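PDB 7C7U: biofilm-associated surface protein from Staphylococcus aureus, which is a cell wall-anchored adhesion protein that takes part in biofilm formation and probably acts as a calcium-binding switch modulating functional amyloid assembly. Local coordinates for residues D56-M61 / F210-G215; I229-Q234 / G381-A386; Q233-N238 / G366-S371; W251-Q256 / K311-N316. All coordinates share one frame; numbering follows the deposited sequence.

Interaction 1: D56-M61 / F210-G215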
# COMPACT_ATOMS: atom_id res chain seq x y z
N ASP A 56 -16.75 18.01 15.22
CA ASP A 56 -16.56 19.06 14.22
C ASP A 56 -15.53 18.56 13.22
O ASP A 56 -14.73 17.68 13.52
CB ASP A 56 -16.08 20.37 14.86
CG ASP A 56 -17.09 20.93 15.85
OD1 ASP A 56 -18.30 20.94 15.55
OD2 ASP A 56 -16.67 21.33 16.95
N LEU A 57 -15.55 19.14 12.03
CA LEU A 57 -14.56 18.83 11.01
C LEU A 57 -13.98 20.15 10.53
O LEU A 57 -14.72 21.01 10.06
CB LEU A 57 -15.20 18.04 9.88
CG LEU A 57 -14.30 17.34 8.86
CD1 LEU A 57 -13.25 16.42 9.51
CD2 LEU A 57 -15.19 16.56 7.92
N HIS A 58 -12.66 20.32 10.68
CA HIS A 58 -12.00 21.56 10.31
C HIS A 58 -11.13 21.35 9.08
O HIS A 58 -10.50 20.29 8.93
CB HIS A 58 -11.12 22.11 11.44
CG HIS A 58 -11.77 22.13 12.79
ND1 HIS A 58 -12.56 23.17 13.23
CD2 HIS A 58 -11.71 21.25 13.81
CE1 HIS A 58 -12.98 22.92 14.45
NE2 HIS A 58 -12.48 21.76 14.84
N SER A 59 -11.05 22.36 8.22
CA SER A 59 -10.09 22.26 7.13
C SER A 59 -9.72 23.64 6.61
O SER A 59 -10.37 24.65 6.91
CB SER A 59 -10.63 21.39 5.98
OG SER A 59 -9.66 21.25 4.96
N TYR A 60 -8.65 23.67 5.83
CA TYR A 60 -8.20 24.85 5.10
C TYR A 60 -8.37 24.56 3.62
O TYR A 60 -8.02 23.46 3.16
CB TYR A 60 -6.74 25.20 5.42
CG TYR A 60 -6.56 26.14 6.59
CD1 TYR A 60 -6.64 25.67 7.90
CD2 TYR A 60 -6.32 27.50 6.39
CE1 TYR A 60 -6.49 26.53 8.98
CE2 TYR A 60 -6.16 28.37 7.47
CZ TYR A 60 -6.25 27.88 8.77
OH TYR A 60 -6.10 28.74 9.85
N MET A 61 -8.93 25.51 2.87
CA MET A 61 -9.12 25.35 1.43
C MET A 61 -8.78 26.66 0.72
O MET A 61 -9.05 27.75 1.23
CB MET A 61 -10.55 24.91 1.08
CG MET A 61 -11.64 25.85 1.53
SD MET A 61 -13.21 25.48 0.70
CE MET A 61 -12.66 25.32 -1.00
N PHE A 210 -5.67 28.31 20.22
CA PHE A 210 -5.68 27.18 19.29
C PHE A 210 -7.08 26.60 19.18
O PHE A 210 -7.84 26.56 20.15
CB PHE A 210 -4.67 26.12 19.73
CG PHE A 210 -3.25 26.63 19.77
CD1 PHE A 210 -2.62 27.08 18.61
CD2 PHE A 210 -2.54 26.64 20.96
CE1 PHE A 210 -1.30 27.55 18.64
CE2 PHE A 210 -1.25 27.10 21.01
CZ PHE A 210 -0.61 27.56 19.84
N LYS A 211 -7.44 26.18 17.97
CA LYS A 211 -8.78 25.69 17.69
C LYS A 211 -8.87 24.17 17.78
O LYS A 211 -9.84 23.63 18.32
CB LYS A 211 -9.21 26.16 16.29
CG LYS A 211 -10.63 25.82 15.94
CD LYS A 211 -10.91 26.09 14.46
CE LYS A 211 -10.78 27.57 14.12
NZ LYS A 211 -11.62 28.41 15.01
N ALA A 212 -7.87 23.46 17.28
CA ALA A 212 -8.00 22.01 17.23
C ALA A 212 -6.65 21.44 16.85
O ALA A 212 -5.78 22.16 16.35
CB ALA A 212 -9.07 21.58 16.23
N SER A 213 -6.48 20.13 17.09
CA SER A 213 -5.23 19.50 16.71
C SER A 213 -5.49 18.06 16.29
O SER A 213 -6.35 17.38 16.85
CB SER A 213 -4.22 19.52 17.86
OG SER A 213 -3.00 18.92 17.50
N SER A 214 -4.70 17.61 15.33
CA SER A 214 -4.78 16.21 14.93
C SER A 214 -3.42 15.82 14.38
O SER A 214 -2.56 16.66 14.15
CB SER A 214 -5.87 16.01 13.89
OG SER A 214 -5.41 16.49 12.63
N GLY A 215 -3.22 14.51 14.18
CA GLY A 215 -1.95 14.02 13.73
C GLY A 215 -2.11 13.14 12.51
O GLY A 215 -3.21 12.75 12.13

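Interaction 2: I229-Q234 / G381-A386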
# COMPACT_ATOMS: atom_id res chain seq x y z
N ILE A 229 9.29 6.39 10.17
CA ILE A 229 7.90 6.73 10.41
C ILE A 229 7.87 8.21 10.75
O ILE A 229 8.65 8.66 11.60
CB ILE A 229 7.30 5.86 11.54
CG1 ILE A 229 7.38 4.36 11.19
CG2 ILE A 229 5.84 6.26 11.81
CD1 ILE A 229 6.55 4.01 9.99
N LEU A 230 7.03 8.96 10.05
CA LEU A 230 6.85 10.39 10.31
C LEU A 230 5.53 10.59 11.04
O LEU A 230 4.49 10.16 10.56
CB LEU A 230 6.85 11.20 9.01
CG LEU A 230 8.01 11.00 8.04
CD1 LEU A 230 7.82 11.91 6.85
CD2 LEU A 230 9.34 11.29 8.72
N ILE A 231 5.58 11.28 12.17
CA ILE A 231 4.40 11.53 12.98
C ILE A 231 4.22 13.04 12.99
O ILE A 231 4.98 13.74 13.67
CB ILE A 231 4.55 10.98 14.39
CG1 ILE A 231 4.78 9.46 14.31
CG2 ILE A 231 3.30 11.29 15.26
CD1 ILE A 231 5.70 8.99 15.39
N ASP A 232 3.30 13.56 12.17
CA ASP A 232 3.16 15.01 11.97
C ASP A 232 1.91 15.51 12.69
O ASP A 232 0.80 15.12 12.33
CB ASP A 232 3.05 15.38 10.49
CG ASP A 232 4.30 15.03 9.69
OD1 ASP A 232 5.40 15.03 10.26
OD2 ASP A 232 4.16 14.78 8.48
N GLN A 233 2.09 16.43 13.63
CA GLN A 233 0.96 17.03 14.32
C GLN A 233 0.68 18.41 13.74
O GLN A 233 1.60 19.18 13.48
CB GLN A 233 1.24 17.12 15.82
CG GLN A 233 0.08 17.75 16.63
CD GLN A 233 0.32 17.69 18.12
OE1 GLN A 233 1.35 17.18 18.58
NE2 GLN A 233 -0.61 18.25 18.90
N GLN A 234 -0.60 18.71 13.51
CA GLN A 234 -1.03 20.05 13.14
C GLN A 234 -1.86 20.62 14.29
O GLN A 234 -2.70 19.91 14.86
CB GLN A 234 -1.89 20.04 11.86
CG GLN A 234 -1.37 19.13 10.74
CD GLN A 234 -0.29 19.75 9.87
OE1 GLN A 234 -0.08 20.96 9.89
NE2 GLN A 234 0.39 18.92 9.08
N GLY A 381 -3.13 16.17 20.02
CA GLY A 381 -3.44 15.50 18.77
C GLY A 381 -3.02 14.04 18.85
O GLY A 381 -1.96 13.72 19.38
N THR A 382 -3.86 13.19 18.34
CA THR A 382 -3.50 11.78 18.29
C THR A 382 -3.32 11.39 16.84
O THR A 382 -3.63 12.17 15.94
CB THR A 382 -4.58 10.90 18.94
OG1 THR A 382 -5.84 11.13 18.27
CG2 THR A 382 -4.71 11.21 20.44
N SER A 383 -2.79 10.19 16.63
CA SER A 383 -2.65 9.68 15.26
C SER A 383 -2.61 8.17 15.34
O SER A 383 -2.35 7.58 16.40
CB SER A 383 -1.40 10.21 14.56
OG SER A 383 -0.24 10.04 15.36
N THR A 384 -2.89 7.55 14.19
CA THR A 384 -2.88 6.10 14.00
C THR A 384 -2.07 5.77 12.75
O THR A 384 -2.33 6.33 11.69
CB THR A 384 -4.31 5.54 13.83
OG1 THR A 384 -5.04 5.64 15.06
CG2 THR A 384 -4.26 4.03 13.46
N LEU A 385 -1.10 4.86 12.88
CA LEU A 385 -0.41 4.27 11.72
C LEU A 385 -1.01 2.88 11.49
O LEU A 385 -0.86 1.99 12.33
CB LEU A 385 1.10 4.20 11.94
CG LEU A 385 1.91 3.40 10.87
CD1 LEU A 385 1.98 4.19 9.59
CD2 LEU A 385 3.28 3.09 11.41
N ALA A 386 -1.75 2.73 10.39
CA ALA A 386 -2.49 1.51 10.06
C ALA A 386 -1.66 0.71 9.04
O ALA A 386 -1.74 0.94 7.84
CB ALA A 386 -3.87 1.84 9.50

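Interaction 3: Q233-N238 / G366-S371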
# COMPACT_ATOMS: atom_id res chain seq x y z
N GLN A 233 2.09 16.43 13.63
CA GLN A 233 0.96 17.03 14.32
C GLN A 233 0.68 18.41 13.74
O GLN A 233 1.60 19.18 13.48
CB GLN A 233 1.24 17.12 15.82
CG GLN A 233 0.08 17.75 16.63
CD GLN A 233 0.32 17.69 18.12
OE1 GLN A 233 1.35 17.18 18.58
NE2 GLN A 233 -0.61 18.25 18.90
N GLN A 234 -0.60 18.71 13.51
CA GLN A 234 -1.03 20.05 13.14
C GLN A 234 -1.86 20.62 14.29
O GLN A 234 -2.70 19.91 14.86
CB GLN A 234 -1.89 20.04 11.86
CG GLN A 234 -1.37 19.13 10.74
CD GLN A 234 -0.29 19.75 9.87
OE1 GLN A 234 -0.08 20.96 9.89
NE2 GLN A 234 0.39 18.92 9.08
N ILE A 235 -1.64 21.89 14.61
CA ILE A 235 -2.45 22.63 15.58
C ILE A 235 -2.98 23.87 14.85
O ILE A 235 -2.21 24.80 14.56
CB ILE A 235 -1.66 23.02 16.82
CG1 ILE A 235 -0.99 21.80 17.44
CG2 ILE A 235 -2.59 23.69 17.88
CD1 ILE A 235 0.15 22.15 18.39
N MET A 236 -4.26 23.86 14.53
CA MET A 236 -4.87 24.99 13.87
C MET A 236 -5.10 26.12 14.88
O MET A 236 -5.45 25.88 16.04
CB MET A 236 -6.21 24.59 13.25
CG MET A 236 -6.10 23.56 12.13
SD MET A 236 -7.65 23.39 11.21
CE MET A 236 -8.60 24.71 11.98
N LYS A 237 -4.88 27.35 14.43
CA LYS A 237 -5.03 28.53 15.27
C LYS A 237 -6.43 29.12 15.17
O LYS A 237 -7.09 29.01 14.14
CB LYS A 237 -4.03 29.61 14.86
CG LYS A 237 -2.57 29.29 15.13
CD LYS A 237 -1.72 30.53 14.76
CE LYS A 237 -0.24 30.23 14.91
NZ LYS A 237 0.58 31.45 14.63
N ASN A 238 -6.87 29.75 16.26
CA ASN A 238 -8.04 30.62 16.19
C ASN A 238 -7.72 31.98 15.60
O ASN A 238 -8.59 32.61 14.99
CB ASN A 238 -8.66 30.82 17.57
CG ASN A 238 -9.49 29.64 18.01
OD1 ASN A 238 -10.16 29.01 17.19
ND2 ASN A 238 -9.44 29.32 19.29
N GLY A 366 0.51 13.77 20.82
CA GLY A 366 1.39 14.90 21.05
C GLY A 366 0.56 16.04 21.62
O GLY A 366 -0.63 16.15 21.36
N TYR A 367 1.20 16.87 22.44
CA TYR A 367 0.50 17.98 23.09
C TYR A 367 1.53 18.92 23.71
O TYR A 367 2.66 18.53 23.99
CB TYR A 367 -0.51 17.50 24.17
CG TYR A 367 0.09 16.63 25.26
CD1 TYR A 367 0.28 15.25 25.05
CD2 TYR A 367 0.45 17.16 26.48
CE1 TYR A 367 0.82 14.45 26.05
CE2 TYR A 367 0.99 16.38 27.48
CZ TYR A 367 1.17 15.02 27.26
OH TYR A 367 1.72 14.25 28.25
N LEU A 368 1.11 20.17 23.90
CA LEU A 368 1.90 21.19 24.57
C LEU A 368 1.39 21.35 26.00
O LEU A 368 0.19 21.27 26.27
CB LEU A 368 1.81 22.55 23.84
CG LEU A 368 2.51 22.57 22.47
CD1 LEU A 368 1.99 23.69 21.56
CD2 LEU A 368 4.00 22.73 22.72
N THR A 369 2.32 21.63 26.91
CA THR A 369 1.97 21.90 28.31
C THR A 369 2.64 23.19 28.75
O THR A 369 3.69 23.56 28.23
CB THR A 369 2.43 20.78 29.27
OG1 THR A 369 3.81 20.48 29.02
CG2 THR A 369 1.56 19.52 29.12
N ASP A 370 2.03 23.86 29.72
CA ASP A 370 2.70 25.04 30.25
C ASP A 370 3.79 24.60 31.24
O ASP A 370 4.00 23.40 31.47
CB ASP A 370 1.69 26.02 30.88
CG ASP A 370 1.00 25.48 32.13
OD1 ASP A 370 1.47 24.51 32.74
OD2 ASP A 370 -0.03 26.09 32.53
N SER A 371 4.46 25.58 31.86
CA SER A 371 5.56 25.26 32.77
C SER A 371 5.10 24.55 34.04
O SER A 371 5.95 24.10 34.81
CB SER A 371 6.34 26.53 33.14
OG SER A 371 5.51 27.52 33.73

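Interaction 4: W251-Q256 / K311-N316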
# COMPACT_ATOMS: atom_id res chain seq x y z
N TRP A 251 7.02 26.63 27.55
CA TRP A 251 6.19 25.45 27.38
C TRP A 251 7.05 24.22 27.09
O TRP A 251 8.23 24.31 26.75
CB TRP A 251 5.21 25.67 26.24
CG TRP A 251 4.14 26.68 26.50
CD1 TRP A 251 3.91 27.40 27.66
CD2 TRP A 251 3.13 27.09 25.57
NE1 TRP A 251 2.83 28.24 27.48
CE2 TRP A 251 2.34 28.08 26.22
CE3 TRP A 251 2.83 26.74 24.26
CZ2 TRP A 251 1.25 28.68 25.60
CZ3 TRP A 251 1.76 27.35 23.64
CH2 TRP A 251 0.98 28.31 24.31
N ALA A 252 6.43 23.04 27.16
CA ALA A 252 7.09 21.82 26.72
C ALA A 252 6.24 21.11 25.67
O ALA A 252 5.01 21.16 25.71
CB ALA A 252 7.33 20.87 27.90
N TYR A 253 6.92 20.44 24.72
CA TYR A 253 6.26 19.54 23.79
C TYR A 253 6.38 18.11 24.30
O TYR A 253 7.48 17.67 24.66
CB TYR A 253 6.85 19.65 22.39
CG TYR A 253 6.09 18.82 21.39
CD1 TYR A 253 4.76 19.09 21.10
CD2 TYR A 253 6.71 17.74 20.72
CE1 TYR A 253 4.05 18.32 20.22
CE2 TYR A 253 6.01 16.98 19.84
CZ TYR A 253 4.69 17.27 19.57
OH TYR A 253 4.01 16.50 18.67
N ASN A 254 5.27 17.39 24.30
CA ASN A 254 5.15 16.05 24.88
C ASN A 254 4.66 15.09 23.80
O ASN A 254 3.82 15.46 22.98
CB ASN A 254 4.16 16.06 26.06
CG ASN A 254 4.50 17.13 27.09
OD1 ASN A 254 5.14 16.86 28.10
ND2 ASN A 254 4.08 18.37 26.81
N TYR A 255 5.18 13.87 23.80
CA TYR A 255 4.88 12.95 22.71
C TYR A 255 4.80 11.53 23.26
O TYR A 255 5.46 11.18 24.24
CB TYR A 255 5.93 13.08 21.56
CG TYR A 255 7.34 13.16 22.09
CD1 TYR A 255 8.10 12.00 22.28
CD2 TYR A 255 7.90 14.38 22.47
CE1 TYR A 255 9.38 12.06 22.81
CE2 TYR A 255 9.17 14.46 23.00
CZ TYR A 255 9.91 13.30 23.18
OH TYR A 255 11.18 13.37 23.72
N GLN A 256 3.92 10.73 22.66
CA GLN A 256 3.72 9.33 23.04
C GLN A 256 3.92 8.47 21.79
O GLN A 256 3.22 8.65 20.79
CB GLN A 256 2.33 9.11 23.64
CG GLN A 256 2.04 10.02 24.88
CD GLN A 256 0.78 9.60 25.67
OE1 GLN A 256 -0.11 8.96 25.13
NE2 GLN A 256 0.71 10.00 26.95
N LYS A 311 12.86 27.99 19.02
CA LYS A 311 13.95 27.34 18.29
C LYS A 311 13.60 25.92 17.86
O LYS A 311 14.26 25.38 16.95
CB LYS A 311 15.23 27.33 19.14
CG LYS A 311 15.74 28.73 19.50
CD LYS A 311 17.16 28.77 20.01
CE LYS A 311 17.29 28.67 21.49
NZ LYS A 311 18.71 28.86 21.92
N LEU A 312 12.61 25.30 18.48
CA LEU A 312 12.26 23.91 18.21
C LEU A 312 10.98 23.74 17.42
O LEU A 312 10.85 22.76 16.68
CB LEU A 312 12.12 23.13 19.52
CG LEU A 312 13.42 23.06 20.31
CD1 LEU A 312 13.23 22.25 21.57
CD2 LEU A 312 14.51 22.47 19.42
N ILE A 313 10.05 24.69 17.54
CA ILE A 313 8.75 24.62 16.90
C ILE A 313 8.51 25.93 16.16
O ILE A 313 8.67 27.01 16.74
CB ILE A 313 7.63 24.37 17.92
CG1 ILE A 313 7.74 22.95 18.50
CG2 ILE A 313 6.24 24.61 17.29
CD1 ILE A 313 6.85 22.73 19.70
N GLU A 314 8.12 25.83 14.89
CA GLU A 314 7.72 26.97 14.09
C GLU A 314 6.26 27.30 14.42
O GLU A 314 5.32 26.69 13.89
CB GLU A 314 7.91 26.69 12.60
CG GLU A 314 7.37 27.80 11.71
CD GLU A 314 8.01 29.16 12.02
OE1 GLU A 314 9.08 29.46 11.44
OE2 GLU A 314 7.47 29.92 12.86
N PHE A 315 6.05 28.29 15.29
CA PHE A 315 4.70 28.66 15.67
C PHE A 315 4.05 29.63 14.69
O PHE A 315 2.91 30.05 14.96
CB PHE A 315 4.69 29.29 17.06
CG PHE A 315 4.80 28.31 18.18
CD1 PHE A 315 3.70 27.56 18.57
CD2 PHE A 315 5.99 28.17 18.87
CE1 PHE A 315 3.79 26.67 19.64
CE2 PHE A 315 6.09 27.28 19.94
CZ PHE A 315 4.99 26.53 20.32
N ASN A 316 4.73 30.00 13.60
CA ASN A 316 4.25 31.03 12.67
C ASN A 316 3.77 32.27 13.44
O ASN A 316 2.63 32.71 13.30
CB ASN A 316 3.16 30.48 11.76
CG ASN A 316 3.56 29.18 11.08
OD1 ASN A 316 4.62 29.10 10.48
ND2 ASN A 316 2.71 28.17 11.18

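Interaction 1: D56-M61 / F210-G215
The imidazole of H58 on strand 52-61 meets K211 and A212 of strand 210-220 with two different parts of its ring. ND1 and CE1 lie against the aliphatic part of K211, with H58 ND1 3.6 Å from K211 CD. CD2 and NE2 lie against the methyl of A212, and H58 CD2 stands 3.6 Å from A212 CB. Both neighbours approach at a slant, K211 crossing H58 obliquely, so neither contact is a stack. K211 starts with CG anti to its backbone N (chi1 -175°), which carries CD to the ring, and then bends at chi3 and chi4. The bend leaves NZ 5.6 Å from H58 ND1, and the ammonium group is instead bonded to N238.

The two strands belong to different sheets, and no backbone bond joins them: the nearest CA atoms, of H58 and A212, are 8.0 Å apart. M236 also touches both H58 and K211. Since ND1 is hydrogen-bonded to T136 and NE2 to D38, both buried ring nitrogens are satisfied within the N-terminal region. The chemistry across the contact is thus van der Waals: lysine methylenes and an alanine methyl against an imidazole fixed in its rotation, whose polarity the D38 carboxylate would probably enhance.

Interaction 2: I229-Q234 / G381-A386
The carboxamide of Q233 is the flat group here, and G381 N sits off one side of the amide plane, just beyond its nitrogen end, 3.5 Å from Q233 NE2. Both nitrogens are donors, so this approach is a packing contact. The ends of the amide are held by other residues: Y253 OH bonds to OE1, and NE2 bonds to the hydroxyl of S213, with a weak further bond to T379 O. This two-ended grip fixes the rotation of the amide, and with only a glycine at 381 the backbone can come this near to it.

Further along, I231 CG2 and S383 OG approach to 3.8 Å, a methyl beside a hydroxyl. At the other end I229 and L385 meet tip to tip, with I229 CD1 3.7 Å from L385 CD2. The L385 side chain is swung to the side opposite the main-chain nitrogen (chi1 171°), which sends its branch across the gap to this methyl. The F364 side chain touches both I231 and S383.

The geometry shows two strands facing each other rather than pairing edge to edge. Their axes come within 7.6 Å at 145°, with no hydrogen bond between them, and the CA separation widens from 6.4 Å at Q233 and G381 to 8.8 Å at I229 and L385. Strand 228-237 belongs to a five-stranded antiparallel sheet and strand 381-388 is outermost in a four-stranded one. Buried side chains filling the gap between two such antiparallel sheets are characteristic of a beta sandwich.

Interaction 3: Q233-N238 / G366-S371
Where Q233 reaches G366 the contact is tight, and where I235 meets L368 it is looser. Q233 NE2 gives a weak hydrogen bond to G366 O, 3.2 Å long and bent to 123° at the hydrogen. This bond is secondary, since OE1 is bonded to Y253 OH and NE2 also to S213 OG. The oxygen of the same amide is pressed against the glycine backbone, with Q233 OE1 3.4 Å from G366 CA and 3.3 Å from G366 C. A fully extended chain (chi1 -180°) carries the amide across the gap. The lack of a side chain on G366 allows OE1 to settle there.

I235 and L368 meet through a single pair of methyls, I235 CD1 and L368 CD1, 4.0 Å apart and meeting at an angle. Their partners widen this apolar patch: I235 also touches F210 and S213, while L368 touches Y253. On the outer side, the partly exposed Y367 points its CB away from strand 228-237, and its ring has T369 CG2 in plane at the edge.

Short segments of the two strands run at 51° to each other, with axes 8.7 Å apart at their closest, so they diverge from Q233 and G366 onward, where only the long I235 and L368 still meet. Strand 228-237 is flanked in its sheet by strands 210-220 and 323-331, and strand 359-369 in the other by 252-257 and 381-388. The contact thus joins an inner strand of each sheet. Near its end, K237 NZ is bonded to carbonyl oxygens of F315, N316, L319 and F241, tying strand 228-237 to nearby loops.

Interaction 4: W251-Q256 / K311-N316
Within the beta sandwich, W251, just before strand 252-257, and Y253, near its start, meet F315 and I313 of the long loop between strands 301-305 and 323-331. The two pairs that touch, Y253 with I313 and W251 with F315, both meet carbon to carbon, so the contact is apolar. Y253 CB lies 4.1 Å from I313 CD1. With chi1 at -175°, the tyrosine ring runs off roughly at right angles to the direction of this methyl, and its hydroxyl bonds to Q233 on the other sheet. The V325 side chain touches both Y253 and I313, adding strand 323-331 to the same buried cluster.

The aromatic pair is more distant: W251 CE3 approaches F315 CZ to 4.5 Å at a slant, close enough to pack but not a stack. The indole NE1 bonds to E205, and the side chain also touches L309 and I376. F315 in turn touches L368 of strand 359-369.

The loop also packs against itself. I313 CG2 stands over the centre of the F315 ring, 3.6 Å above its plane, a CH-pi geometry that sets one face of the phenyl against the isoleucine. Just beyond, the chain is pinned by its own carboxylate: N316 N donates to E314 OE2 at 2.8 Å and 142°, meeting the oxygen on its anti side, 19° out of the carboxylate plane.

In the fold
All four contacts are mainly buried, yet they differ in place and chemistry. Interactions 2 and 3 hold the same two sheets together through strand 228-237 and share Q233, whose amide ties them to interaction 4 by a hydrogen bond between Y253 OH and Q233 OE1. Interaction 4 adds a loop to this interior and is purely apolar, whereas interactions 2 and 3 mix methyl packing with amide chemistry. Interaction 1 lies on the outside of the sandwich, where strand 210-220 meets a strand of the N-terminal mixed sheet. Its polar groups turn to outside partners: K211 NZ bonds to N238 of interaction 3, as S213 OG does to Q233 and Q234.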